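Local coordinates for protein PlzA (Borrelia burgdorferi, PDB 7MIE) that binds the bacterial second messenger c-di-GMP and, as a PilZ-type receptor, probably passes that signal on within the cell, at residues I42-E47 and Y72-D77; L54-E59 and F68-S73; F83-V88 and N133-L138; K182-S187 and I279-N284. One frame throughout, in Å; residues are numbered along the deposited sequence.

How the contacts relate
Contacts 1, 2 and 3 belong to one antiparallel beta-sheet within the PilZN3 domain, whereas contact 4 links the C-terminal helix to a loop that leads into the second beta-sheet. Contact 1 is the buried one. Contact 2 shares strand 65-74 with it and is partly buried. Both rest on backbone bonds; contact 1 adds aliphatic and methionine packing, contact 2 an asparagine amide and an aromatic face. Contact 3 lies on strand 78-84, the next strand along; it uses the same backbone ladder, but water and carboxylates dress its outer end. Contact 4 is a surface contact, built from a lysine, the chain terminus and one tyrosine ring. Helix 273-283 joins the two regions, because H280 and N284 of contact 4 bond to contact 2.

Contact 1: residues I42-E47 and Y72-D77; sequences IKMSTE and YSISMD
I42 and I74 form an antiparallel hydrogen-bonded pair. I42 N reaches I74 O at 2.8 Å and I74 N returns to I42 O at 2.9 Å, while a third bond, M44 N to Y72 O at 3.0 Å, extends the ladder past the K43-S73 pair. The packed side is apolar. M44, whose flexible chain bends at chi2 (-59°) and chi3 (-72°), lays SD obliquely against I74 CG2 at 3.8 Å, and a beta-branched isoleucine suits the strand beside it. The looser side belongs to K43, which is partly exposed. Its chain runs alongside Y72, K43 CD 3.7 Å from Y72 OH, while the lysine end leads off to a cation-pi contact with Y208. The hydroxyl of S73 is taken by E41. Y72 and S73 both face K80, a classic beta bulge, so strand 65-74 pairs with strand 42-43 while bulged against strand 78-84. I42 packs against L158 and L159 of helix 149-164, and Y72 against T276 and M277 of helix 273-283.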
loop_
_atom_site.group_PDB
_atom_site.type_symbol
_atom_site.label_atom_id
_atom_site.label_comp_id
_atom_site.label_asym_id
_atom_site.label_seq_id
_atom_site.Cartn_x
_atom_site.Cartn_y
_atom_site.Cartn_z
ATOM N N ILE A 42 -2.588 -6.446 2.946
ATOM C CA ILE A 42 -3.476 -5.332 2.669
ATOM C C ILE A 42 -2.615 -4.070 2.618
ATOM O O ILE A 42 -1.915 -3.759 3.585
ATOM C CB ILE A 42 -4.505 -5.223 3.826
ATOM C CG1 ILE A 42 -5.386 -6.486 3.983
ATOM C CG2 ILE A 42 -5.342 -3.951 3.651
ATOM C CD1 ILE A 42 -6.263 -6.762 2.735
ATOM N N LYS A 43 -2.627 -3.401 1.454
ATOM C CA LYS A 43 -1.915 -2.125 1.290
ATOM C C LYS A 43 -2.599 -1.026 2.092
ATOM O O LYS A 43 -3.821 -0.974 2.182
ATOM C CB LYS A 43 -1.702 -1.738 -0.180
ATOM C CG LYS A 43 -0.775 -2.703 -0.906
ATOM C CD LYS A 43 -0.446 -2.392 -2.348
ATOM C CE LYS A 43 -1.637 -2.438 -3.275
ATOM N NZ LYS A 43 -2.201 -3.820 -3.456
ATOM N N MET A 44 -1.794 -0.094 2.660
ATOM C CA MET A 44 -2.362 0.916 3.544
ATOM C C MET A 44 -2.940 2.100 2.765
ATOM O O MET A 44 -2.435 2.498 1.712
ATOM C CB MET A 44 -1.316 1.417 4.553
ATOM C CG MET A 44 -0.639 0.285 5.265
ATOM S SD MET A 44 -1.785 -0.826 6.197
ATOM C CE MET A 44 -2.138 0.326 7.489
ATOM N N SER A 45 -4.044 2.648 3.293
ATOM C CA SER A 45 -4.669 3.883 2.821
ATOM C C SER A 45 -5.337 4.535 4.028
ATOM O O SER A 45 -5.453 3.905 5.088
ATOM C CB SER A 45 -5.681 3.597 1.726
ATOM O OG SER A 45 -6.889 3.092 2.322
ATOM N N THR A 46 -5.758 5.798 3.869
ATOM C CA THR A 46 -6.369 6.560 4.948
ATOM C C THR A 46 -7.502 5.771 5.619
ATOM O O THR A 46 -7.559 5.689 6.858
ATOM C CB THR A 46 -6.816 7.926 4.423
ATOM O OG1 THR A 46 -5.619 8.535 3.932
ATOM C CG2 THR A 46 -7.370 8.822 5.530
ATOM N N GLU A 47 -8.420 5.224 4.807
ATOM C CA GLU A 47 -9.554 4.494 5.347
ATOM C C GLU A 47 -9.134 3.209 6.072
ATOM O O GLU A 47 -9.772 2.862 7.067
ATOM C CB GLU A 47 -10.595 4.162 4.272
ATOM C CG GLU A 47 -11.322 5.402 3.753
ATOM C CD GLU A 47 -12.575 5.021 2.986
ATOM O OE1 GLU A 47 -13.575 5.739 3.124
ATOM O OE2 GLU A 47 -12.544 3.989 2.253
ATOM N N TYR A 72 3.807 0.134 4.573
ATOM C CA TYR A 72 3.363 -0.068 3.199
ATOM C C TYR A 72 2.154 -1.021 3.157
ATOM O O TYR A 72 1.156 -0.714 2.489
ATOM C CB TYR A 72 4.520 -0.691 2.409
ATOM C CG TYR A 72 4.140 -1.216 1.049
ATOM C CD1 TYR A 72 4.084 -0.369 -0.054
ATOM C CD2 TYR A 72 3.875 -2.568 0.867
ATOM C CE1 TYR A 72 3.774 -0.862 -1.317
ATOM C CE2 TYR A 72 3.565 -3.074 -0.383
ATOM C CZ TYR A 72 3.514 -2.216 -1.470
ATOM O OH TYR A 72 3.203 -2.716 -2.701
ATOM N N SER A 73 2.260 -2.158 3.849
ATOM C CA SER A 73 1.146 -3.114 3.891
ATOM C C SER A 73 1.212 -3.897 5.186
ATOM O O SER A 73 2.257 -3.901 5.848
ATOM C CB SER A 73 1.177 -4.079 2.681
ATOM O OG SER A 73 2.275 -4.998 2.779
ATOM N N ILE A 74 0.095 -4.564 5.501
ATOM C CA ILE A 74 0.010 -5.360 6.714
ATOM C C ILE A 74 -0.543 -6.736 6.382
ATOM O O ILE A 74 -1.401 -6.860 5.500
ATOM C CB ILE A 74 -0.819 -4.603 7.762
ATOM C CG1 ILE A 74 -0.760 -5.301 9.128
ATOM C CG2 ILE A 74 -2.269 -4.423 7.289
ATOM C CD1 ILE A 74 -1.186 -4.367 10.274
ATOM N N SER A 75 -0.091 -7.734 7.149
ATOM C CA SER A 75 -0.488 -9.113 6.911
ATOM C C SER A 75 -0.834 -9.732 8.265
ATOM O O SER A 75 -0.884 -9.030 9.274
ATOM C CB SER A 75 0.608 -9.873 6.235
ATOM O OG SER A 75 0.899 -9.365 4.917
ATOM N N MET A 76 -1.173 -11.040 8.296
ATOM C CA MET A 76 -1.641 -11.591 9.564
ATOM C C MET A 76 -0.547 -11.668 10.625
ATOM O O MET A 76 -0.837 -11.529 11.827
ATOM C CB MET A 76 -2.176 -13.014 9.359
ATOM C CG MET A 76 -3.533 -12.998 8.673
ATOM S SD MET A 76 -4.814 -11.964 9.435
ATOM C CE MET A 76 -4.743 -12.460 11.156
ATOM N N ASP A 77 0.684 -11.942 10.184
ATOM C CA ASP A 77 1.717 -12.054 11.208
ATOM C C ASP A 77 2.996 -11.352 10.788
ATOM O O ASP A 77 4.075 -11.648 11.308
ATOM C CB ASP A 77 1.928 -13.490 11.683
ATOM C CG ASP A 77 2.250 -14.432 10.547
ATOM O OD1 ASP A 77 3.023 -14.029 9.655
ATOM O OD2 ASP A 77 1.654 -15.546 10.535
#

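Contact 2: residues L54-E59 and F68-S73; sequences LRNTIE and FGVIYS
The carbonyl oxygen of I71 is gripped twice, by N56 across the contact and by H280 of the C-terminal helix. N56 ND2 approaches I71 O at 3.0 Å, a weak and bent bond of 131°, while H280 NE2 bonds to the same oxygen. An asparagine suits this place because its amide serves several partners at once: ND2 also reaches N284, and OD1 accepts from N49. Its own backbone O takes I71 N at 2.9 Å, in the carbonyl plane, so main chain and side chain of N56 both hold I71. This is the open end of the beta hairpin formed by strands 57-62 and 65-74, which continues as the I58-G69 hydrogen-bonded pair between the T57-V70 and E59-F68 non-hydrogen-bonded pairs. G69 N meets I58 O at 2.9 Å, almost straight at 169°; I58 N returns to G69 O from well above the carbonyl plane. On the buried side, I71 sends CD1 out to L54 CD2 at 4.0 Å, the two side chains crossing at about a right angle. The face of T57, V70, E59 and F68 is more exposed. There E59 CB sits over one face of the F68 ring, 4.1 Å from its centroid, in a CH-pi contact; with CG anti to the backbone N (chi1 -169°), the extended glutamate runs on along the ring. E59 OE2 forms a salt bridge with R61 and a hydrogen bond with the T66 hydroxyl.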
loop_
_atom_site.group_PDB
_atom_site.type_symbol
_atom_site.label_atom_id
_atom_site.label_comp_id
_atom_site.label_asym_id
_atom_site.label_seq_id
_atom_site.Cartn_x
_atom_site.Cartn_y
_atom_site.Cartn_z
ATOM N N LEU A 54 -4.702 2.588 13.420
ATOM C CA LEU A 54 -3.259 2.382 13.418
ATOM C C LEU A 54 -2.635 3.527 12.633
ATOM O O LEU A 54 -3.050 3.815 11.513
ATOM C CB LEU A 54 -3.034 0.966 12.838
ATOM C CG LEU A 54 -1.591 0.544 12.640
ATOM C CD1 LEU A 54 -0.936 0.398 14.011
ATOM C CD2 LEU A 54 -1.589 -0.795 11.872
ATOM N N ARG A 55 -1.721 4.295 13.282
ATOM C CA ARG A 55 -0.983 5.359 12.610
ATOM C C ARG A 55 -0.056 4.708 11.570
ATOM O O ARG A 55 0.444 3.606 11.770
ATOM C CB ARG A 55 -0.030 5.998 13.649
ATOM C CG ARG A 55 0.475 7.388 13.329
ATOM C CD ARG A 55 1.217 7.957 14.560
ATOM N NE ARG A 55 0.471 7.952 15.837
ATOM C CZ ARG A 55 0.888 8.540 16.977
ATOM N NH1 ARG A 55 0.158 8.483 18.085
ATOM N NH2 ARG A 55 2.047 9.177 17.008
ATOM N N ASN A 56 0.192 5.405 10.471
ATOM C CA ASN A 56 0.958 4.793 9.407
ATOM C C ASN A 56 2.456 4.981 9.647
ATOM O O ASN A 56 3.247 4.386 8.960
ATOM C CB ASN A 56 0.518 5.285 8.024
ATOM C CG ASN A 56 0.449 4.150 7.014
ATOM O OD1 ASN A 56 0.068 3.026 7.366
ATOM N ND2 ASN A 56 0.947 4.415 5.810
ATOM N N THR A 57 2.810 5.840 10.598
ATOM C CA THR A 57 4.200 6.083 10.950
ATOM C C THR A 57 4.555 5.116 12.062
ATOM O O THR A 57 3.765 4.850 12.961
ATOM C CB THR A 57 4.393 7.561 11.328
ATOM O OG1 THR A 57 4.255 8.293 10.111
ATOM C CG2 THR A 57 5.781 7.847 11.871
ATOM N N ILE A 58 5.790 4.586 12.038
ATOM C CA ILE A 58 6.118 3.581 13.016
ATOM C C ILE A 58 7.604 3.736 13.385
ATOM O O ILE A 58 8.414 3.911 12.495
ATOM C CB ILE A 58 5.866 2.204 12.419
ATOM C CG1 ILE A 58 6.006 1.133 13.482
ATOM C CG2 ILE A 58 6.662 1.897 11.142
ATOM C CD1 ILE A 58 5.051 0.008 13.172
ATOM N N GLU A 59 7.918 3.501 14.658
ATOM C CA GLU A 59 9.304 3.550 15.129
ATOM C C GLU A 59 9.904 2.151 15.183
ATOM O O GLU A 59 9.292 1.215 15.730
ATOM C CB GLU A 59 9.308 4.180 16.523
ATOM C CG GLU A 59 10.731 4.507 16.955
ATOM C CD GLU A 59 10.866 5.079 18.367
ATOM O OE1 GLU A 59 9.830 5.331 19.032
ATOM O OE2 GLU A 59 12.044 5.324 18.779
ATOM N N PHE A 68 12.276 6.140 12.217
ATOM C CA PHE A 68 10.854 6.104 11.869
ATOM C C PHE A 68 10.722 5.704 10.412
ATOM O O PHE A 68 11.413 6.252 9.551
ATOM C CB PHE A 68 10.203 7.482 12.093
ATOM C CG PHE A 68 9.881 7.721 13.537
ATOM C CD1 PHE A 68 10.833 8.233 14.402
ATOM C CD2 PHE A 68 8.635 7.384 14.050
ATOM C CE1 PHE A 68 10.523 8.410 15.742
ATOM C CE2 PHE A 68 8.332 7.563 15.391
ATOM C CZ PHE A 68 9.286 8.075 16.234
ATOM N N GLY A 69 9.724 4.843 10.138
ATOM C CA GLY A 69 9.404 4.499 8.757
ATOM C C GLY A 69 7.889 4.577 8.566
ATOM O O GLY A 69 7.215 5.184 9.391
ATOM N N VAL A 70 7.415 4.045 7.442
ATOM C CA VAL A 70 5.997 4.169 7.125
ATOM C C VAL A 70 5.531 2.762 6.749
ATOM O O VAL A 70 6.248 2.003 6.101
ATOM C CB VAL A 70 5.881 5.136 5.924
ATOM C CG1 VAL A 70 4.442 5.257 5.480
ATOM C CG2 VAL A 70 6.336 6.554 6.344
ATOM N N ILE A 71 4.284 2.425 7.119
ATOM C CA ILE A 71 3.790 1.104 6.774
ATOM C C ILE A 71 3.334 1.134 5.322
ATOM O O ILE A 71 2.532 2.001 4.914
ATOM C CB ILE A 71 2.616 0.716 7.699
ATOM C CG1 ILE A 71 2.962 0.845 9.182
ATOM C CG2 ILE A 71 2.072 -0.666 7.347
ATOM C CD1 ILE A 71 1.788 0.590 10.155
ATOM N N TYR A 72 3.807 0.134 4.573
ATOM C CA TYR A 72 3.363 -0.068 3.199
ATOM C C TYR A 72 2.154 -1.021 3.157
ATOM O O TYR A 72 1.156 -0.714 2.489
ATOM C CB TYR A 72 4.520 -0.691 2.409
ATOM C CG TYR A 72 4.140 -1.216 1.049
ATOM C CD1 TYR A 72 4.084 -0.369 -0.054
ATOM C CD2 TYR A 72 3.875 -2.568 0.867
ATOM C CE1 TYR A 72 3.774 -0.862 -1.317
ATOM C CE2 TYR A 72 3.565 -3.074 -0.383
ATOM C CZ TYR A 72 3.514 -2.216 -1.470
ATOM O OH TYR A 72 3.203 -2.716 -2.701
ATOM N N SER A 73 2.260 -2.158 3.849
ATOM C CA SER A 73 1.146 -3.114 3.891
ATOM C C SER A 73 1.212 -3.897 5.186
ATOM O O SER A 73 2.257 -3.901 5.848
ATOM C CB SER A 73 1.177 -4.079 2.681
ATOM O OG SER A 73 2.275 -4.998 2.779
#

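Contact 3: residues F83-V88 and N133-L138; sequences FQEDTV and NKEYNL. With EDO (1,2-ethanediol), chain F.
F83 and N137 exchange two nearly straight backbone bonds, N137 N to F83 O at 2.8 Å and F83 N to N137 O at 3.0 Å. Two residues on, E85 N reaches E135 O at 3.0 Å, arriving from above the carbonyl plane. With CG anti to the backbone N (chi1 -177°), the extended E85 chain lies alongside E135. Its carboxylate follows the E135 methylenes, E85 OE2 3.4 Å from E135 CB, and the charged ends stay apart, E85 OE1 to E135 OE1 being 5.0 Å. E135 OE1 is bonded to S130. A second shell of water ties the rest together. One water, 2.8 Å from N137 OD1, also donates to Q84 O; another donates to N137 OD1 and receives D86 N. N137 ND2 donates to S127 O and to a third water, which gives a proton to E85 OE1, so an amide able both to give and to accept suits this place. T87 OG1 donates to Q84 O at 2.8 Å and helps shape the turn. Here strand 78-84 of the antiparallel PilZN3 beta-sheet ends, E85 N to E135 O being its last backbone bond to strand 134-143, and the chain leads through a turn into helix 88-94, with T87 at the N-cap position.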
loop_
_atom_site.group_PDB
_atom_site.type_symbol
_atom_site.label_atom_id
_atom_site.label_comp_id
_atom_site.label_asym_id
_atom_site.label_seq_id
_atom_site.Cartn_x
_atom_site.Cartn_y
_atom_site.Cartn_z
ATOM N N PHE A 83 11.692 2.401 4.620
ATOM C CA PHE A 83 12.708 3.274 5.211
ATOM C C PHE A 83 13.608 3.834 4.119
ATOM O O PHE A 83 13.782 3.229 3.057
ATOM C CB PHE A 83 13.584 2.465 6.186
ATOM C CG PHE A 83 12.897 1.994 7.447
ATOM C CD1 PHE A 83 12.677 2.866 8.510
ATOM C CD2 PHE A 83 12.429 0.684 7.530
ATOM C CE1 PHE A 83 12.018 2.419 9.653
ATOM C CE2 PHE A 83 11.770 0.250 8.670
ATOM C CZ PHE A 83 11.588 1.112 9.728
ATOM N N GLN A 84 14.287 4.940 4.445
ATOM C CA GLN A 84 15.350 5.395 3.546
ATOM C C GLN A 84 16.444 4.330 3.466
ATOM O O GLN A 84 16.690 3.613 4.420
ATOM C CB GLN A 84 16.043 6.647 4.089
ATOM C CG GLN A 84 15.116 7.842 4.155
ATOM C CD GLN A 84 15.825 9.053 4.728
ATOM O OE1 GLN A 84 16.537 8.981 5.733
ATOM N NE2 GLN A 84 15.625 10.182 4.081
ATOM N N GLU A 85 17.123 4.260 2.330
ATOM C CA GLU A 85 18.234 3.327 2.170
ATOM C C GLU A 85 19.353 3.683 3.155
ATOM O O GLU A 85 19.486 4.854 3.524
ATOM C CB GLU A 85 18.704 3.378 0.721
ATOM C CG GLU A 85 19.816 2.414 0.371
ATOM C CD GLU A 85 20.279 2.558 -1.078
ATOM O OE1 GLU A 85 20.001 1.622 -1.893
ATOM O OE2 GLU A 85 20.840 3.636 -1.412
ATOM N N ASP A 86 20.163 2.674 3.550
ATOM C CA ASP A 86 21.367 2.867 4.361
ATOM C C ASP A 86 21.020 3.358 5.766
ATOM O O ASP A 86 21.785 4.119 6.358
ATOM C CB ASP A 86 22.360 3.842 3.699
ATOM C CG ASP A 86 23.804 3.538 4.095
ATOM O OD1 ASP A 86 24.021 2.525 4.809
ATOM O OD2 ASP A 86 24.718 4.303 3.674
ATOM N N THR A 87 19.851 2.962 6.298
ATOM C CA THR A 87 19.450 3.268 7.673
ATOM C C THR A 87 19.210 1.944 8.419
ATOM O O THR A 87 20.167 1.329 8.935
ATOM C CB THR A 87 18.303 4.303 7.736
ATOM O OG1 THR A 87 17.110 3.751 7.163
ATOM C CG2 THR A 87 18.609 5.583 6.981
ATOM N N VAL A 88 17.968 1.438 8.360
ATOM C CA VAL A 88 17.532 0.307 9.160
ATOM C C VAL A 88 18.158 -0.981 8.633
ATOM O O VAL A 88 18.502 -1.866 9.406
ATOM C CB VAL A 88 15.989 0.272 9.226
ATOM C CG1 VAL A 88 15.455 -1.026 9.825
ATOM C CG2 VAL A 88 15.515 1.460 10.086
ATOM N N ASN A 133 14.768 10.589 -6.971
ATOM C CA ASN A 133 16.216 10.642 -6.778
ATOM C C ASN A 133 16.605 10.295 -5.343
ATOM O O ASN A 133 17.735 10.546 -4.930
ATOM C CB ASN A 133 16.827 12.020 -7.052
ATOM C CG ASN A 133 16.586 12.551 -8.447
ATOM O OD1 ASN A 133 16.332 11.788 -9.383
ATOM N ND2 ASN A 133 16.695 13.864 -8.583
ATOM N N LYS A 134 15.668 9.721 -4.584
ATOM C CA LYS A 134 15.988 9.219 -3.258
ATOM C C LYS A 134 15.755 7.708 -3.257
ATOM O O LYS A 134 14.829 7.210 -3.895
ATOM C CB LYS A 134 15.070 9.866 -2.215
ATOM C CG LYS A 134 14.944 11.386 -2.274
ATOM C CD LYS A 134 15.620 12.097 -1.130
ATOM C CE LYS A 134 17.117 12.265 -1.294
ATOM N NZ LYS A 134 17.440 13.512 -2.028
ATOM N N GLU A 135 16.595 6.997 -2.509
ATOM C CA GLU A 135 16.550 5.543 -2.508
ATOM C C GLU A 135 15.920 5.068 -1.210
ATOM O O GLU A 135 16.151 5.648 -0.145
ATOM C CB GLU A 135 17.951 4.930 -2.546
ATOM C CG GLU A 135 18.822 5.435 -3.685
ATOM C CD GLU A 135 18.205 5.294 -5.066
ATOM O OE1 GLU A 135 17.480 4.283 -5.295
ATOM O OE2 GLU A 135 18.435 6.205 -5.911
ATOM N N TYR A 136 15.184 3.958 -1.329
ATOM C CA TYR A 136 14.415 3.413 -0.225
ATOM C C TYR A 136 14.578 1.907 -0.172
ATOM O O TYR A 136 14.920 1.250 -1.163
ATOM C CB TYR A 136 12.912 3.740 -0.375
ATOM C CG TYR A 136 12.614 5.214 -0.277
ATOM C CD1 TYR A 136 12.371 5.819 0.950
ATOM C CD2 TYR A 136 12.675 6.012 -1.400
ATOM C CE1 TYR A 136 12.157 7.187 1.046
ATOM C CE2 TYR A 136 12.482 7.389 -1.322
ATOM C CZ TYR A 136 12.207 7.974 -0.094
ATOM O OH TYR A 136 12.019 9.329 -0.016
ATOM N N ASN A 137 14.285 1.357 1.016
ATOM C CA ASN A 137 14.130 -0.087 1.160
ATOM C C ASN A 137 12.716 -0.386 1.644
ATOM O O ASN A 137 12.155 0.347 2.459
ATOM C CB ASN A 137 15.097 -0.707 2.183
ATOM C CG ASN A 137 16.559 -0.601 1.765
ATOM O OD1 ASN A 137 17.387 -0.095 2.539
ATOM N ND2 ASN A 137 16.928 -1.102 0.588
ATOM N N LEU A 138 12.195 -1.515 1.148
ATOM C CA LEU A 138 10.911 -2.054 1.624
ATOM C C LEU A 138 11.253 -3.337 2.381
ATOM O O LEU A 138 11.842 -4.257 1.791
ATOM C CB LEU A 138 10.033 -2.348 0.402
ATOM C CG LEU A 138 8.627 -2.901 0.715
ATOM C CD1 LEU A 138 7.781 -1.850 1.417
ATOM C CD2 LEU A 138 7.926 -3.322 -0.559
HETATM C C1 EDO F . 9.960 -6.388 0.089
HETATM O O1 EDO F . 10.246 -6.673 1.467
HETATM C C2 EDO F . 10.318 -7.387 -0.922
HETATM O O2 EDO F . 11.117 -8.416 -0.372
HETATM O O HOH W 1 17.500 0.903 5.155
HETATM O O HOH W 2 14.353 10.235 1.689
HETATM O O HOH W 3 19.627 -0.941 -0.134
HETATM O O HOH W 4 17.430 1.555 -2.631
HETATM O O HOH W 5 20.247 -0.020 2.729
#

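Contact 4: residues K182-S187 and I279-N284; sequences KLKIDS and IHDYFN
A surface contact of mixed charge and apolar packing joins K182 and L183, at the end of helix 177-182, to Y282 and N284, at the end of the C-terminal helix. K182 carries it. CG stands anti to the backbone N (chi1 -177°), which lays the methylenes obliquely against the Y282 ring, with CG 3.6 Å from Y282 CD1, and bends at chi2 and chi4 then bring the ammonium to the helix end. NZ forms a salt bridge with the terminal carboxylate, 2.5 Å from N284 OXT, and a hydrogen bond of 3.1 Å to Y282 O, reached from above the carbonyl plane. A lysine suits this spot because the terminal carboxylate and the C-terminal end of the helix would probably favour its positive charge. L183 takes the buried side, placing CG 3.7 Å from Y282 CD1. K184, more exposed, leans its CE on D281 OD2 at 3.4 Å; its NZ stays beyond salt-bridge reach, and a water accepts from K184 N and donates to D281 OD2, 2.7 Å from that oxygen. N284 ND2 bonds to H280 O at 2.9 Å, which keeps ND2 over one face of the H280 ring, toward its rim. Beyond the contact, Y282 packs on I173 of strand 173-174 and L183 on I175, while H280 and N284 rest on V70 of strand 65-74, so helix 273-283 lies between the two beta-sheets.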
loop_
_atom_site.group_PDB
_atom_site.type_symbol
_atom_site.label_atom_id
_atom_site.label_comp_id
_atom_site.label_asym_id
_atom_site.label_seq_id
_atom_site.Cartn_x
_atom_site.Cartn_y
_atom_site.Cartn_z
ATOM N N LYS A 182 -1.498 16.973 -4.462
ATOM C CA LYS A 182 -0.881 16.042 -3.529
ATOM C C LYS A 182 -0.183 14.917 -4.299
ATOM O O LYS A 182 0.939 14.544 -3.967
ATOM C CB LYS A 182 -1.951 15.469 -2.588
ATOM C CG LYS A 182 -1.445 14.516 -1.499
ATOM C CD LYS A 182 -0.360 15.108 -0.585
ATOM C CE LYS A 182 -0.212 14.343 0.713
ATOM N NZ LYS A 182 0.556 13.089 0.480
ATOM N N LEU A 183 -0.850 14.396 -5.336
ATOM C CA LEU A 183 -0.279 13.337 -6.168
ATOM C C LEU A 183 0.962 13.838 -6.897
ATOM O O LEU A 183 1.020 14.999 -7.293
ATOM C CB LEU A 183 -1.307 12.979 -7.226
ATOM C CG LEU A 183 -2.383 12.000 -6.786
ATOM C CD1 LEU A 183 -3.483 12.019 -7.834
ATOM C CD2 LEU A 183 -1.801 10.584 -6.596
ATOM N N LYS A 184 1.933 12.952 -7.103
ATOM C CA LYS A 184 3.165 13.366 -7.765
ATOM C C LYS A 184 3.012 13.164 -9.267
ATOM O O LYS A 184 3.931 12.656 -9.914
ATOM C CB LYS A 184 4.373 12.570 -7.259
ATOM C CG LYS A 184 4.658 12.630 -5.765
ATOM C CD LYS A 184 5.180 13.971 -5.269
ATOM C CE LYS A 184 4.886 14.227 -3.804
ATOM N NZ LYS A 184 4.551 15.654 -3.562
ATOM N N ILE A 185 1.834 13.511 -9.803
ATOM C CA ILE A 185 1.616 13.639 -11.239
ATOM C C ILE A 185 1.216 15.084 -11.514
ATOM O O ILE A 185 0.747 15.757 -10.620
ATOM C CB ILE A 185 0.553 12.660 -11.787
ATOM C CG1 ILE A 185 -0.858 13.003 -11.309
ATOM C CG2 ILE A 185 0.919 11.209 -11.478
ATOM C CD1 ILE A 185 -1.944 12.256 -12.068
ATOM N N ASP A 186 1.383 15.527 -12.764
ATOM C CA ASP A 186 1.376 16.945 -13.096
ATOM C C ASP A 186 -0.029 17.411 -13.447
ATOM O O ASP A 186 -0.409 18.558 -13.185
ATOM C CB ASP A 186 2.301 17.217 -14.287
ATOM C CG ASP A 186 3.768 17.253 -13.902
ATOM O OD1 ASP A 186 4.060 17.489 -12.709
ATOM O OD2 ASP A 186 4.606 17.057 -14.796
ATOM N N SER A 187 -0.766 16.532 -14.118
ATOM C CA SER A 187 -2.084 16.857 -14.615
ATOM C C SER A 187 -2.882 15.571 -14.737
ATOM O O SER A 187 -2.357 14.486 -14.480
ATOM C CB SER A 187 -2.005 17.540 -15.974
ATOM O OG SER A 187 -1.922 16.559 -16.999
ATOM N N ILE A 279 0.518 5.944 -5.501
ATOM C CA ILE A 279 -0.737 5.903 -4.747
ATOM C C ILE A 279 -0.466 5.878 -3.242
ATOM O O ILE A 279 -1.086 6.632 -2.473
ATOM C CB ILE A 279 -1.607 4.708 -5.188
ATOM C CG1 ILE A 279 -1.889 4.781 -6.700
ATOM C CG2 ILE A 279 -2.921 4.665 -4.375
ATOM C CD1 ILE A 279 -2.647 6.041 -7.142
ATOM N N HIS A 280 0.482 5.047 -2.817
ATOM C CA HIS A 280 0.838 5.028 -1.405
ATOM C C HIS A 280 1.257 6.425 -0.917
ATOM O O HIS A 280 0.795 6.852 0.140
ATOM C CB HIS A 280 1.958 3.992 -1.194
ATOM C CG HIS A 280 2.273 3.849 0.263
ATOM N ND1 HIS A 280 3.267 4.615 0.868
ATOM C CD2 HIS A 280 1.764 3.038 1.211
ATOM C CE1 HIS A 280 3.356 4.260 2.140
ATOM N NE2 HIS A 280 2.447 3.323 2.374
ATOM N N ASP A 281 2.086 7.130 -1.708
ATOM C CA ASP A 281 2.566 8.467 -1.346
ATOM C C ASP A 281 1.387 9.416 -1.126
ATOM O O ASP A 281 1.418 10.268 -0.231
ATOM C CB ASP A 281 3.518 9.005 -2.424
ATOM C CG ASP A 281 3.891 10.459 -2.181
ATOM O OD1 ASP A 281 4.721 10.696 -1.256
ATOM O OD2 ASP A 281 3.316 11.345 -2.880
ATOM N N TYR A 282 0.337 9.301 -1.956
ATOM C CA TYR A 282 -0.797 10.192 -1.837
ATOM C C TYR A 282 -1.414 10.100 -0.436
ATOM O O TYR A 282 -1.803 11.107 0.160
ATOM C CB TYR A 282 -1.848 9.858 -2.904
ATOM C CG TYR A 282 -3.120 10.638 -2.682
ATOM C CD1 TYR A 282 -3.250 11.927 -3.190
ATOM C CD2 TYR A 282 -4.192 10.098 -1.986
ATOM C CE1 TYR A 282 -4.405 12.657 -2.979
ATOM C CE2 TYR A 282 -5.340 10.832 -1.729
ATOM C CZ TYR A 282 -5.446 12.112 -2.241
ATOM O OH TYR A 282 -6.622 12.787 -2.039
ATOM N N PHE A 283 -1.488 8.883 0.110
ATOM C CA PHE A 283 -2.088 8.632 1.425
ATOM C C PHE A 283 -1.149 9.017 2.579
ATOM O O PHE A 283 -1.618 9.163 3.706
ATOM C CB PHE A 283 -2.588 7.185 1.530
ATOM C CG PHE A 283 -3.730 6.877 0.591
ATOM C CD1 PHE A 283 -4.945 7.535 0.703
ATOM C CD2 PHE A 283 -3.610 5.921 -0.404
ATOM C CE1 PHE A 283 -5.990 7.287 -0.178
ATOM C CE2 PHE A 283 -4.665 5.647 -1.265
ATOM C CZ PHE A 283 -5.845 6.347 -1.181
ATOM N N ASN A 284 0.130 9.249 2.266
ATOM C CA ASN A 284 1.204 9.554 3.206
ATOM C C ASN A 284 1.881 10.908 2.916
ATOM O O ASN A 284 3.105 11.006 2.964
ATOM C CB ASN A 284 2.256 8.448 3.154
ATOM C CG ASN A 284 1.671 7.209 3.775
ATOM O OD1 ASN A 284 1.541 7.133 5.005
ATOM N ND2 ASN A 284 1.200 6.303 2.936
ATOM O OXT ASN A 284 1.310 11.948 2.632
HETATM O O HOH W 6 1.750 10.771 -4.945
#